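Side-chain contacts in leucine aminopeptidase (Fimbriiglobus ruber, PDB 7D1B), which probably acts as a zinc-dependent glutaminyl cyclase of peptidase family M28, closing N-terminal glutamine residues of peptides to pyroglutamate: residues A[67-72]-A[183-188]; A[82-87]-A[166-171]; A[96-101]-A[107-112]; A[201-204]-A[208-211]; A[213-218]-A[223-228]. All blocks are in the same frame, centred on the assembly; numbering follows the deposited sequence.

Contact 1 (A[67-72]-A[183-188]); sequences RISGTP and LFDGEE. With ZN (zinc ion), chain B.
Ser69 and Asp185 join the two loops through one short hydrogen bond, Ser69 OG giving its proton to Asp185 OD1 at 2.7 Å. The hydroxyl comes from above the carboxylate, 41° out of its plane. The same oxygen takes a weak bond from Gly186 N, at 2.8 Å from Asp185 OD1. Asp185 sets its carboxylate toward the 67-72 loop by placing CG trans to its own N (chi1 -153°). A water bridges the other oxygen: it accepts from Gly70 N and donates to Asp185 OD2 at 2.6 Å. Asp185 OD2 also accepts a hydrogen bond from Thr111 N of the neighbouring strand. With alanine in place of Asp185, the Ser69 hydroxyl and the water on Gly70 N would probably lose their acceptor, and the 68-71 turn would be freer to shift.

Within that type II turn, Thr71 OG1 donates to Ile68 O at 2.6 Å.

Metal coordination follows three residues on. Glu188 OE2 binds the zinc ion at 1.9 Å, alongside Asp155, His309 and a water, while Glu188 OE1 forms a salt bridge with Arg134.

Chemically, the buried Asp185 carboxylate is an acceptor ringed by donors from both loops and an adjacent strand, anchoring the backbone just ahead of a zinc ligand.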
# COMPACT_ATOMS: atom_id res chain seq x y z
N ARG A 67 -3.11 -12.11 -9.31
CA ARG A 67 -4.33 -11.54 -8.74
C ARG A 67 -4.73 -10.32 -9.56
O ARG A 67 -4.87 -9.20 -9.05
CB ARG A 67 -4.10 -11.19 -7.27
CG ARG A 67 -3.90 -12.43 -6.38
CD ARG A 67 -2.67 -12.25 -5.49
NE ARG A 67 -1.48 -12.56 -6.26
CZ ARG A 67 -0.27 -12.00 -6.10
NH1 ARG A 67 -0.09 -11.00 -5.27
NH2 ARG A 67 0.75 -12.46 -6.83
N ILE A 68 -4.89 -10.53 -10.87
CA ILE A 68 -5.29 -9.46 -11.77
C ILE A 68 -6.73 -9.06 -11.46
O ILE A 68 -7.56 -9.91 -11.08
CB ILE A 68 -5.14 -9.97 -13.22
CG1 ILE A 68 -3.67 -10.31 -13.52
CG2 ILE A 68 -5.72 -8.97 -14.20
CD1 ILE A 68 -3.49 -11.19 -14.76
N SER A 69 -7.05 -7.77 -11.58
CA SER A 69 -8.43 -7.34 -11.33
C SER A 69 -9.41 -8.20 -12.12
O SER A 69 -9.19 -8.53 -13.29
CB SER A 69 -8.62 -5.89 -11.77
OG SER A 69 -7.81 -5.04 -11.01
N GLY A 70 -10.52 -8.56 -11.47
CA GLY A 70 -11.62 -9.22 -12.14
C GLY A 70 -11.42 -10.70 -12.37
O GLY A 70 -12.13 -11.27 -13.19
N THR A 71 -10.47 -11.34 -11.68
CA THR A 71 -10.14 -12.73 -11.91
C THR A 71 -10.35 -13.57 -10.66
O THR A 71 -10.39 -13.04 -9.54
CB THR A 71 -8.68 -12.91 -12.36
OG1 THR A 71 -7.80 -12.54 -11.28
CG2 THR A 71 -8.38 -12.09 -13.62
N PRO A 72 -10.43 -14.89 -10.81
CA PRO A 72 -10.55 -15.76 -9.63
C PRO A 72 -9.42 -15.61 -8.63
O PRO A 72 -9.67 -15.74 -7.42
CB PRO A 72 -10.59 -17.16 -10.24
CG PRO A 72 -11.23 -16.93 -11.61
CD PRO A 72 -10.62 -15.64 -12.07
N LEU A 183 -6.91 -1.47 0.87
CA LEU A 183 -6.33 -2.17 -0.27
C LEU A 183 -7.06 -1.73 -1.53
O LEU A 183 -8.27 -1.96 -1.68
CB LEU A 183 -6.43 -3.68 -0.06
CG LEU A 183 -5.49 -4.12 1.06
CD1 LEU A 183 -5.94 -5.44 1.62
CD2 LEU A 183 -4.07 -4.18 0.55
N PHE A 184 -6.32 -1.07 -2.42
CA PHE A 184 -6.89 -0.55 -3.67
C PHE A 184 -6.82 -1.59 -4.77
O PHE A 184 -5.74 -2.11 -5.09
CB PHE A 184 -6.12 0.67 -4.15
CG PHE A 184 -6.11 1.82 -3.18
CD1 PHE A 184 -7.29 2.40 -2.70
CD2 PHE A 184 -4.89 2.35 -2.74
CE1 PHE A 184 -7.25 3.48 -1.82
CE2 PHE A 184 -4.86 3.43 -1.87
CZ PHE A 184 -6.03 3.98 -1.41
N ASP A 185 -7.96 -1.87 -5.39
CA ASP A 185 -7.97 -2.64 -6.62
C ASP A 185 -7.58 -1.74 -7.80
O ASP A 185 -7.57 -0.50 -7.70
CB ASP A 185 -9.37 -3.20 -6.84
CG ASP A 185 -9.40 -4.49 -7.68
OD1 ASP A 185 -8.40 -4.85 -8.36
OD2 ASP A 185 -10.46 -5.17 -7.63
N GLY A 186 -7.26 -2.37 -8.92
CA GLY A 186 -7.19 -1.66 -10.18
C GLY A 186 -6.17 -0.55 -10.23
O GLY A 186 -6.35 0.42 -10.98
N GLU A 187 -5.07 -0.67 -9.48
CA GLU A 187 -4.01 0.32 -9.65
C GLU A 187 -3.37 0.20 -11.02
O GLU A 187 -3.05 1.22 -11.65
CB GLU A 187 -2.94 0.21 -8.58
CG GLU A 187 -1.93 1.36 -8.64
CD GLU A 187 -0.57 0.93 -9.01
OE1 GLU A 187 -0.20 -0.23 -8.75
OE2 GLU A 187 0.14 1.78 -9.57
N GLU A 188 -3.14 -1.02 -11.49
CA GLU A 188 -2.41 -1.21 -12.74
C GLU A 188 -2.93 -2.44 -13.48
O GLU A 188 -2.19 -3.38 -13.81
CB GLU A 188 -0.89 -1.18 -12.53
CG GLU A 188 -0.33 -2.19 -11.57
CD GLU A 188 1.18 -2.03 -11.46
OE1 GLU A 188 1.78 -1.31 -12.31
OE2 GLU A 188 1.79 -2.60 -10.52
ZN ZN B . 3.69 -2.17 -10.54
O HOH W 1 -11.32 -7.16 -9.13
O HOH W 2 4.44 -0.31 -9.89

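Contact 2 (A[82-87]-A[166-171]); sequences TKHFEG and LAHHMK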
# COMPACT_ATOMS: atom_id res chain seq x y z
N THR A 82 -9.82 -11.08 3.97
CA THR A 82 -10.98 -10.79 4.81
C THR A 82 -10.99 -11.68 6.03
O THR A 82 -11.16 -11.19 7.16
CB THR A 82 -12.28 -10.95 4.00
OG1 THR A 82 -12.28 -10.00 2.92
CG2 THR A 82 -13.52 -10.76 4.87
N LYS A 83 -10.78 -12.98 5.84
CA LYS A 83 -10.78 -13.91 6.97
C LYS A 83 -9.65 -13.59 7.94
O LYS A 83 -9.83 -13.62 9.16
CB LYS A 83 -10.65 -15.34 6.45
CG LYS A 83 -10.61 -16.40 7.53
CD LYS A 83 -10.43 -17.79 6.95
CE LYS A 83 -10.44 -18.85 8.04
NZ LYS A 83 -10.33 -20.22 7.47
N HIS A 84 -8.47 -13.24 7.41
CA HIS A 84 -7.34 -12.94 8.27
C HIS A 84 -7.62 -11.72 9.14
O HIS A 84 -7.44 -11.73 10.38
CB HIS A 84 -6.13 -12.69 7.38
CG HIS A 84 -4.88 -12.41 8.15
ND1 HIS A 84 -4.15 -13.41 8.77
CD2 HIS A 84 -4.26 -11.25 8.44
CE1 HIS A 84 -3.12 -12.86 9.38
NE2 HIS A 84 -3.17 -11.55 9.21
N PHE A 85 -8.05 -10.63 8.50
CA PHE A 85 -8.28 -9.39 9.23
C PHE A 85 -9.42 -9.54 10.23
O PHE A 85 -9.32 -9.08 11.38
CB PHE A 85 -8.56 -8.24 8.26
CG PHE A 85 -7.38 -7.82 7.41
CD1 PHE A 85 -6.10 -7.68 7.96
CD2 PHE A 85 -7.55 -7.55 6.06
CE1 PHE A 85 -5.03 -7.26 7.18
CE2 PHE A 85 -6.48 -7.14 5.28
CZ PHE A 85 -5.23 -6.99 5.84
N GLU A 86 -10.53 -10.17 9.82
CA GLU A 86 -11.64 -10.36 10.75
C GLU A 86 -11.24 -11.23 11.92
O GLU A 86 -11.64 -10.97 13.07
CB GLU A 86 -12.83 -10.98 10.02
CG GLU A 86 -13.55 -10.00 9.09
CD GLU A 86 -14.74 -10.60 8.37
OE1 GLU A 86 -14.85 -11.84 8.28
OE2 GLU A 86 -15.58 -9.81 7.91
N GLY A 87 -10.42 -12.25 11.67
CA GLY A 87 -10.01 -13.13 12.74
C GLY A 87 -9.12 -12.45 13.76
O GLY A 87 -8.94 -12.98 14.86
N LEU A 166 0.87 -6.79 10.52
CA LEU A 166 0.46 -5.77 11.47
C LEU A 166 -0.83 -6.15 12.17
O LEU A 166 -1.02 -5.81 13.35
CB LEU A 166 0.29 -4.41 10.77
CG LEU A 166 1.57 -3.71 10.32
CD1 LEU A 166 1.21 -2.49 9.50
CD2 LEU A 166 2.43 -3.33 11.50
N ALA A 167 -1.73 -6.83 11.47
CA ALA A 167 -3.00 -7.20 12.07
C ALA A 167 -2.85 -8.04 13.33
O ALA A 167 -3.74 -8.02 14.17
CB ALA A 167 -3.85 -7.95 11.04
N HIS A 168 -1.76 -8.82 13.47
CA HIS A 168 -1.56 -9.57 14.70
C HIS A 168 -1.40 -8.67 15.91
O HIS A 168 -1.66 -9.11 17.04
CB HIS A 168 -0.33 -10.47 14.59
CG HIS A 168 -0.52 -11.62 13.66
ND1 HIS A 168 -1.18 -12.77 14.03
CD2 HIS A 168 -0.15 -11.80 12.37
CE1 HIS A 168 -1.19 -13.61 13.01
NE2 HIS A 168 -0.58 -13.04 11.99
N HIS A 169 -0.98 -7.42 15.70
CA HIS A 169 -0.60 -6.52 16.77
C HIS A 169 -1.60 -5.41 17.02
O HIS A 169 -1.59 -4.84 18.11
CB HIS A 169 0.76 -5.87 16.43
CG HIS A 169 1.77 -6.88 16.02
ND1 HIS A 169 2.59 -7.53 16.92
CD2 HIS A 169 2.05 -7.41 14.80
CE1 HIS A 169 3.34 -8.40 16.26
NE2 HIS A 169 3.02 -8.36 14.98
N MET A 170 -2.48 -5.11 16.05
CA MET A 170 -3.24 -3.86 16.10
C MET A 170 -4.10 -3.72 17.35
O MET A 170 -4.18 -2.62 17.90
CB MET A 170 -4.10 -3.69 14.85
CG MET A 170 -3.32 -3.38 13.59
SD MET A 170 -2.27 -1.91 13.67
CE MET A 170 -3.53 -0.64 13.69
N LYS A 171 -4.76 -4.80 17.80
CA LYS A 171 -5.62 -4.64 18.97
C LYS A 171 -4.83 -4.38 20.24
O LYS A 171 -5.44 -3.99 21.24
CB LYS A 171 -6.59 -5.81 19.15
CG LYS A 171 -7.73 -5.84 18.14
CD LYS A 171 -8.48 -4.53 18.00
CE LYS A 171 -9.16 -4.08 19.27
NZ LYS A 171 -10.60 -4.48 19.28
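His84 and His168 meet at nearly a right angle, the edge of the His84 imidazole directed at the face of His168. Their planes stand at 74° and their centroids are 5.3 Å apart, an offset edge-to-face pair. The nearest atoms are His84 CE1 and His168 NE2, 3.6 Å apart, with NE2 close to the plane of the His84 ring. The first torsion of His84 puts CG opposite the backbone N (chi1 -178°), which swings the ring off its helix toward Ala167 and His168. The polar ends of the pair have partners elsewhere: His84 NE2 is hydrogen-bonded to Met164 O and His168 NE2 to Tyr57 OH. Tyr57 also packs edge-to-face with His84, so three rings gather here.

Deeper in, Ala167 points its methyl toward the other helix. Ala167 CB lies in the plane of the Phe85 ring, at its edge, 3.8 Å from Phe85 CD1. The same methyl is 4.1 Å from His84 NE2, meeting that ring obliquely, and so touches both aromatic side chains of the facing helix. Replacing His84 with a leucine would probably leave Met164 O without its imidazole donor and His168 without the ring edge against its face.

Phe85 continues inward to Val92, Ala115 and Phe181 of the sheet, and Leu166 also reaches Phe181. Helices 72-87 and 153-167 therefore lie over the same face of the central sheet and touch near their C-terminal ends, as expected for the layered alpha/beta fold of M28 peptidases.

Contact 3 (A[96-101]-A[107-112]); sequences EFKVRQ and AVDMTN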
# COMPACT_ATOMS: atom_id res chain seq x y z
N GLU A 96 -17.33 -2.14 -3.78
CA GLU A 96 -17.47 -2.79 -5.06
C GLU A 96 -17.88 -1.78 -6.12
O GLU A 96 -18.75 -0.94 -5.88
CB GLU A 96 -18.54 -3.89 -4.97
CG GLU A 96 -18.19 -4.99 -3.97
CD GLU A 96 -19.27 -6.05 -3.85
OE1 GLU A 96 -20.39 -5.86 -4.37
OE2 GLU A 96 -18.98 -7.09 -3.23
N PHE A 97 -17.27 -1.86 -7.29
CA PHE A 97 -17.60 -0.95 -8.38
C PHE A 97 -17.18 -1.60 -9.70
O PHE A 97 -16.54 -2.64 -9.71
CB PHE A 97 -16.98 0.44 -8.17
CG PHE A 97 -15.47 0.47 -8.12
CD1 PHE A 97 -14.77 0.07 -6.99
CD2 PHE A 97 -14.74 0.94 -9.21
CE1 PHE A 97 -13.38 0.13 -6.96
CE2 PHE A 97 -13.36 1.01 -9.19
CZ PHE A 97 -12.67 0.61 -8.07
N LYS A 98 -17.59 -0.99 -10.81
CA LYS A 98 -17.24 -1.48 -12.13
C LYS A 98 -16.61 -0.36 -12.92
O LYS A 98 -16.99 0.80 -12.79
CB LYS A 98 -18.47 -1.96 -12.92
CG LYS A 98 -19.15 -3.17 -12.31
CD LYS A 98 -20.38 -3.54 -13.13
CE LYS A 98 -21.29 -4.51 -12.38
NZ LYS A 98 -20.76 -5.90 -12.39
N VAL A 99 -15.64 -0.72 -13.77
CA VAL A 99 -15.03 0.26 -14.67
C VAL A 99 -14.85 -0.39 -16.03
O VAL A 99 -14.96 -1.60 -16.18
CB VAL A 99 -13.67 0.80 -14.15
CG1 VAL A 99 -13.83 1.42 -12.79
CG2 VAL A 99 -12.62 -0.30 -14.12
N ARG A 100 -14.56 0.44 -17.02
CA ARG A 100 -14.14 -0.03 -18.34
C ARG A 100 -12.70 0.42 -18.55
O ARG A 100 -12.42 1.61 -18.63
CB ARG A 100 -15.03 0.53 -19.45
CG ARG A 100 -14.67 -0.06 -20.80
CD ARG A 100 -15.41 0.60 -21.96
NE ARG A 100 -15.07 2.01 -22.15
CZ ARG A 100 -13.96 2.45 -22.76
NH1 ARG A 100 -13.05 1.58 -23.21
NH2 ARG A 100 -13.77 3.75 -22.92
N GLN A 101 -11.78 -0.54 -18.65
CA GLN A 101 -10.41 -0.17 -18.97
C GLN A 101 -10.34 0.32 -20.42
O GLN A 101 -11.12 -0.12 -21.27
CB GLN A 101 -9.49 -1.36 -18.71
CG GLN A 101 -7.99 -1.13 -18.94
CD GLN A 101 -7.43 0.07 -18.19
OE1 GLN A 101 -7.66 1.21 -18.56
NE2 GLN A 101 -6.67 -0.19 -17.12
N ALA A 107 -16.88 -4.62 -19.02
CA ALA A 107 -16.73 -4.08 -17.68
C ALA A 107 -15.87 -5.02 -16.85
O ALA A 107 -15.89 -6.25 -17.04
CB ALA A 107 -18.09 -3.94 -17.01
N VAL A 108 -15.12 -4.44 -15.92
CA VAL A 108 -14.36 -5.22 -14.96
C VAL A 108 -14.87 -4.87 -13.57
O VAL A 108 -15.02 -3.68 -13.23
CB VAL A 108 -12.84 -5.02 -15.11
CG1 VAL A 108 -12.41 -3.57 -15.03
CG2 VAL A 108 -12.07 -5.89 -14.13
N ASP A 109 -15.16 -5.91 -12.79
CA ASP A 109 -15.51 -5.74 -11.39
C ASP A 109 -14.26 -5.44 -10.57
O ASP A 109 -13.26 -6.14 -10.70
CB ASP A 109 -16.12 -7.04 -10.86
CG ASP A 109 -17.51 -7.28 -11.38
OD1 ASP A 109 -18.29 -6.32 -11.45
OD2 ASP A 109 -17.81 -8.45 -11.69
N MET A 110 -14.33 -4.40 -9.76
CA MET A 110 -13.27 -3.98 -8.86
C MET A 110 -13.81 -3.98 -7.44
O MET A 110 -14.99 -3.67 -7.21
CB MET A 110 -12.80 -2.57 -9.22
CG MET A 110 -12.28 -2.46 -10.61
SD MET A 110 -10.56 -2.98 -10.59
CE MET A 110 -10.03 -2.56 -12.26
N THR A 111 -12.92 -4.26 -6.49
CA THR A 111 -13.30 -4.21 -5.07
C THR A 111 -12.13 -3.66 -4.27
O THR A 111 -11.08 -4.30 -4.20
CB THR A 111 -13.67 -5.60 -4.53
OG1 THR A 111 -14.65 -6.21 -5.37
CG2 THR A 111 -14.24 -5.49 -3.11
N ASN A 112 -12.31 -2.49 -3.64
CA ASN A 112 -11.36 -2.09 -2.61
C ASN A 112 -11.75 -2.78 -1.31
O ASN A 112 -12.93 -3.00 -1.03
CB ASN A 112 -11.40 -0.59 -2.36
CG ASN A 112 -10.98 0.25 -3.56
OD1 ASN A 112 -10.15 -0.17 -4.38
ND2 ASN A 112 -11.53 1.46 -3.63
O HOH W 3 -18.34 -4.80 -9.02
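The Phe97 ring is sandwiched. Met110 CB sits over one face, 3.5 Å from the ring centroid and 18° off the normal, a CH-pi contact; the imidazole of His210, from helix 206-218, stacks on the opposite face. The ring reaches Met110 because CG lies between the backbone N and the carbonyl carbon (chi1 62°), which folds it back over the neighbouring strand. The Asn112 amide approaches obliquely, with Asn112 ND2 4.0 Å from Phe97 CE1; this amide nitrogen is hydrogen-bonded to Gln95 and Gly207. Val99 and Val108 lie side by side on the same face of the sheet as Phe97 and Met110, methyl against methyl, although Val108 has two conformers and the closeness of the pair is uncertain.

The other face carries polar side chains. Lys98 and Asp109 run alongside each other, and the lysine bends at its last torsion (chi4 -77°) to bring NZ to Asp109 OD1 at 2.7 Å, on the syn lone pair of that oxygen. A water donates both to Asp109 OD1, at 2.9 Å, and to Phe97 O, linking the salt bridge to the backbone. Next along, the Glu96 chain packs beside Thr111 while its carboxylate pairs with Arg94.

Paired backbone bonds lock the register: Phe97 with Met110, and Val99 with Val108. This is a two-stranded antiparallel beta hairpin, strands 91-99 and 108-117, with an apolar face against helix 206-218 and a polar outer face, and it forms one edge of the mixed central sheet.

Contact 4 (A[201-204]-A[208-211]); sequences GDKY and SEHF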
# COMPACT_ATOMS: atom_id res chain seq x y z
N GLY A 201 -1.68 4.22 -23.56
CA GLY A 201 -2.02 2.92 -23.03
C GLY A 201 -3.15 3.02 -22.01
O GLY A 201 -3.90 4.01 -21.92
N ASP A 202 -3.28 1.94 -21.24
CA ASP A 202 -4.33 1.80 -20.24
C ASP A 202 -4.18 2.72 -19.03
O ASP A 202 -3.10 3.24 -18.72
CB ASP A 202 -4.51 0.33 -19.88
CG ASP A 202 -5.30 -0.43 -20.92
OD1 ASP A 202 -6.03 0.21 -21.72
OD2 ASP A 202 -5.19 -1.68 -20.94
N LYS A 203 -5.30 2.88 -18.31
CA LYS A 203 -5.44 3.79 -17.19
C LYS A 203 -5.05 3.14 -15.86
O LYS A 203 -5.37 1.97 -15.62
CB LYS A 203 -6.91 4.24 -17.12
CG LYS A 203 -7.22 5.15 -15.96
CD LYS A 203 -8.64 5.73 -16.05
CE LYS A 203 -9.10 6.29 -14.69
NZ LYS A 203 -8.18 7.33 -14.13
N TYR A 204 -4.43 3.93 -14.99
CA TYR A 204 -4.03 3.55 -13.65
C TYR A 204 -5.00 4.11 -12.61
O TYR A 204 -5.75 5.06 -12.86
CB TYR A 204 -2.63 4.12 -13.36
CG TYR A 204 -1.51 3.46 -14.09
CD1 TYR A 204 -1.30 3.67 -15.45
CD2 TYR A 204 -0.60 2.67 -13.40
CE1 TYR A 204 -0.23 3.07 -16.11
CE2 TYR A 204 0.46 2.06 -14.04
CZ TYR A 204 0.65 2.28 -15.39
OH TYR A 204 1.73 1.66 -15.98
N SER A 208 -7.88 3.76 -6.01
CA SER A 208 -7.66 4.94 -5.18
C SER A 208 -8.54 6.10 -5.60
O SER A 208 -9.03 6.85 -4.75
CB SER A 208 -6.17 5.31 -5.14
OG SER A 208 -5.64 5.54 -6.44
N GLU A 209 -8.78 6.26 -6.91
CA GLU A 209 -9.70 7.32 -7.35
C GLU A 209 -11.10 7.06 -6.84
O GLU A 209 -11.77 7.99 -6.37
CB GLU A 209 -9.66 7.46 -8.87
CG GLU A 209 -8.33 8.07 -9.29
CD GLU A 209 -8.13 8.19 -10.78
OE1 GLU A 209 -9.08 7.93 -11.54
OE2 GLU A 209 -7.01 8.57 -11.18
N HIS A 210 -11.56 5.80 -6.88
CA HIS A 210 -12.89 5.47 -6.38
C HIS A 210 -12.99 5.77 -4.89
O HIS A 210 -13.96 6.39 -4.43
CB HIS A 210 -13.20 4.00 -6.65
CG HIS A 210 -14.57 3.60 -6.21
ND1 HIS A 210 -15.68 3.82 -6.99
CD2 HIS A 210 -15.00 3.00 -5.07
CE1 HIS A 210 -16.75 3.38 -6.35
NE2 HIS A 210 -16.37 2.89 -5.18
N PHE A 211 -12.00 5.35 -4.13
CA PHE A 211 -12.01 5.57 -2.69
C PHE A 211 -12.01 7.06 -2.38
O PHE A 211 -12.79 7.53 -1.54
CB PHE A 211 -10.77 4.91 -2.09
CG PHE A 211 -10.65 5.10 -0.60
CD1 PHE A 211 -11.23 4.20 0.28
CD2 PHE A 211 -9.98 6.20 -0.08
CE1 PHE A 211 -11.13 4.40 1.66
CE2 PHE A 211 -9.86 6.40 1.30
CZ PHE A 211 -10.45 5.50 2.17
O HOH W 4 -5.79 7.68 -13.52
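Lys203 and Glu209 reach for each other from opposite directions and close a salt bridge, Lys203 NZ donating to Glu209 OE1 at 2.8 Å. The ammonium lies on the syn side of the oxygen, 21° out of the carboxylate plane. The second oxygen is farther away, Glu209 OE2 standing 3.4 Å from Lys203 NZ, and a water lies on this wider side. It donates to Glu209 OE2 at 2.8 Å and to Tyr204 O at 2.7 Å, tying the carboxylate to the loop backbone; its approach to Lys203 NZ is doubtfully short.

The lysine is extended from CB to CE and turns only at its end (chi4 57°), which directs NZ at the helix. Glu209 is stretched out as well, with Ala289 beside its chain.

Farther out, both segments are anchored. Gln101 OE1 accepts from Lys203 N, fixing the loop to the end of the hairpin. Tyr204 OH is hydrogen-bonded to Arg134, beside the zinc site. On the helix, Ser208 OG bonds Asp286. Glu209 belongs to the first turn of helix 206-218, where its negative charge would probably suit the positive end of the helix dipole.

The arrangement is a solvent-side ion pair clasping the long loop after strand 178-184 to the helix it leads into, a strand-loop-helix connection of an alpha/beta fold whose loop borders the zinc site.

Contact 5 (A[213-218]-A[223-228]); sequences NGYTKA and PYRYTG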
# COMPACT_ATOMS: atom_id res chain seq x y z
N ASN A 213 -12.89 9.63 -4.29
CA ASN A 213 -14.15 10.26 -4.68
C ASN A 213 -15.26 9.94 -3.70
O ASN A 213 -16.09 10.81 -3.40
CB ASN A 213 -14.56 9.80 -6.08
CG ASN A 213 -13.72 10.43 -7.15
OD1 ASN A 213 -13.12 11.48 -6.94
ND2 ASN A 213 -13.68 9.79 -8.31
N GLY A 214 -15.30 8.70 -3.21
CA GLY A 214 -16.33 8.34 -2.24
C GLY A 214 -16.19 9.13 -0.96
O GLY A 214 -17.18 9.57 -0.37
N TYR A 215 -14.95 9.34 -0.52
CA TYR A 215 -14.71 10.15 0.66
C TYR A 215 -15.15 11.59 0.43
O TYR A 215 -15.83 12.19 1.27
CB TYR A 215 -13.23 10.09 1.05
CG TYR A 215 -12.89 10.95 2.25
CD1 TYR A 215 -13.37 10.63 3.52
CD2 TYR A 215 -12.10 12.08 2.11
CE1 TYR A 215 -13.06 11.42 4.62
CE2 TYR A 215 -11.77 12.87 3.20
CZ TYR A 215 -12.26 12.53 4.45
OH TYR A 215 -11.92 13.28 5.56
N THR A 216 -14.77 12.16 -0.71
CA THR A 216 -15.19 13.53 -1.02
C THR A 216 -16.71 13.66 -1.00
O THR A 216 -17.25 14.63 -0.44
CB THR A 216 -14.62 13.96 -2.37
OG1 THR A 216 -13.19 13.97 -2.27
CG2 THR A 216 -15.11 15.34 -2.78
N LYS A 217 -17.42 12.68 -1.56
CA LYS A 217 -18.88 12.75 -1.60
C LYS A 217 -19.49 12.61 -0.21
O LYS A 217 -20.47 13.29 0.12
CB LYS A 217 -19.41 11.66 -2.53
CG LYS A 217 -19.17 11.95 -3.99
CD LYS A 217 -19.63 10.80 -4.86
CE LYS A 217 -20.30 11.32 -6.12
NZ LYS A 217 -19.56 12.47 -6.68
N ALA A 218 -18.91 11.75 0.63
CA ALA A 218 -19.50 11.42 1.92
C ALA A 218 -19.08 12.35 3.06
O ALA A 218 -19.76 12.38 4.09
CB ALA A 218 -19.14 9.99 2.31
N PRO A 223 -18.75 11.17 10.62
CA PRO A 223 -18.38 11.60 11.98
C PRO A 223 -16.87 11.62 12.22
O PRO A 223 -16.45 11.80 13.36
CB PRO A 223 -19.03 10.51 12.83
CG PRO A 223 -18.89 9.27 11.98
CD PRO A 223 -19.11 9.75 10.56
N TYR A 224 -16.07 11.42 11.18
CA TYR A 224 -14.62 11.46 11.30
C TYR A 224 -14.07 12.16 10.06
O TYR A 224 -14.78 12.36 9.07
CB TYR A 224 -14.01 10.05 11.40
CG TYR A 224 -14.28 9.20 10.16
CD1 TYR A 224 -13.45 9.27 9.04
CD2 TYR A 224 -15.39 8.36 10.11
CE1 TYR A 224 -13.73 8.51 7.91
CE2 TYR A 224 -15.67 7.61 8.99
CZ TYR A 224 -14.84 7.68 7.90
OH TYR A 224 -15.12 6.93 6.79
N ARG A 225 -12.79 12.51 10.12
CA ARG A 225 -12.06 12.94 8.94
C ARG A 225 -10.75 12.15 8.86
O ARG A 225 -10.18 11.77 9.88
CB ARG A 225 -11.71 14.43 9.00
CG ARG A 225 -12.91 15.34 8.99
CD ARG A 225 -13.65 15.28 7.64
NE ARG A 225 -14.76 16.23 7.56
CZ ARG A 225 -15.99 15.96 7.98
NH1 ARG A 225 -16.28 14.77 8.50
NH2 ARG A 225 -16.95 16.87 7.87
N TYR A 226 -10.28 11.92 7.63
CA TYR A 226 -8.97 11.32 7.41
C TYR A 226 -7.91 12.41 7.50
O TYR A 226 -7.94 13.38 6.73
CB TYR A 226 -8.91 10.65 6.05
CG TYR A 226 -9.59 9.30 6.00
CD1 TYR A 226 -9.19 8.27 6.85
CD2 TYR A 226 -10.59 9.04 5.06
CE1 TYR A 226 -9.81 7.03 6.82
CE2 TYR A 226 -11.19 7.79 5.00
CZ TYR A 226 -10.79 6.78 5.88
OH TYR A 226 -11.39 5.55 5.83
N THR A 227 -6.96 12.25 8.42
CA THR A 227 -5.95 13.27 8.63
C THR A 227 -4.61 12.93 8.01
O THR A 227 -3.71 13.79 7.98
CB THR A 227 -5.79 13.55 10.13
OG1 THR A 227 -5.51 12.31 10.78
CG2 THR A 227 -7.08 14.16 10.71
N GLY A 228 -4.44 11.72 7.49
CA GLY A 228 -3.19 11.36 6.85
C GLY A 228 -3.29 9.95 6.31
O GLY A 228 -4.07 9.12 6.81
O HOH W 5 -10.43 15.16 5.22
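Tyr215 and Tyr226 join helix 206-218 to strand 225-232, the returning half of a beta-alpha-beta crossover that starts at strand 178-184.

One direct hydrogen bond crosses between them: Tyr226 N donates to Tyr215 OH at 3.0 Å, with an N-H...O angle of 160°. A side-chain hydroxyl of the helix thus takes up a backbone N-H near the start of the strand. The Tyr215 ring gets there through a trans first torsion (chi1 178°), pointing the phenol away from the helix.

The rings pack obliquely, planes 52° apart and centroids separated by 5.1 Å. Tyr226 CD2 lies over one face of Tyr215, toward its rim, and is 3.5 Å from Tyr215 CE1. Tyr224 completes the cluster by setting CE1 above a face of Tyr226, whose hydroxyl is hydrogen-bonded to Asp180.

Arg225 supplies both aliphatic and polar contacts. Its chain bends at the second torsion and passes the phenol hydroxyl, while its guanidinium stands nearly perpendicular to the Tyr215 ring. Arg225 NH1 also bonds Leu222 O, in the loop before the strand. Finally, Arg225 CD rests 3.4 Å from Tyr215 OH, and Arg225 NH1 donates to Tyr224 O at 2.9 Å from above that carbonyl's plane.

Overall arrangement
Contacts 1, 3 and 4 cluster on one side of the chain, their centres 9 to 11 Å apart. Contact 1 holds a zinc ligand, and its Asp185 meets strand 108-117 of contact 3, with Asp185 N 2.9 Å from Asn112 OD1. Contact 4 flanks the metal: the Tyr204 side chain lies about 6 Å from the zinc ion and packs against Glu188. Gln101 ties contact 3 to contact 4. Contact 5 shares helix 206-218 with contact 4, Phe211 CZ touching Tyr226 CE2 at 3.7 Å. Contact 2 lies on the opposite side of the chain's centre from contact 4, about 27 Å between centres, and reaches contact 1 through Phe85 and Leu183.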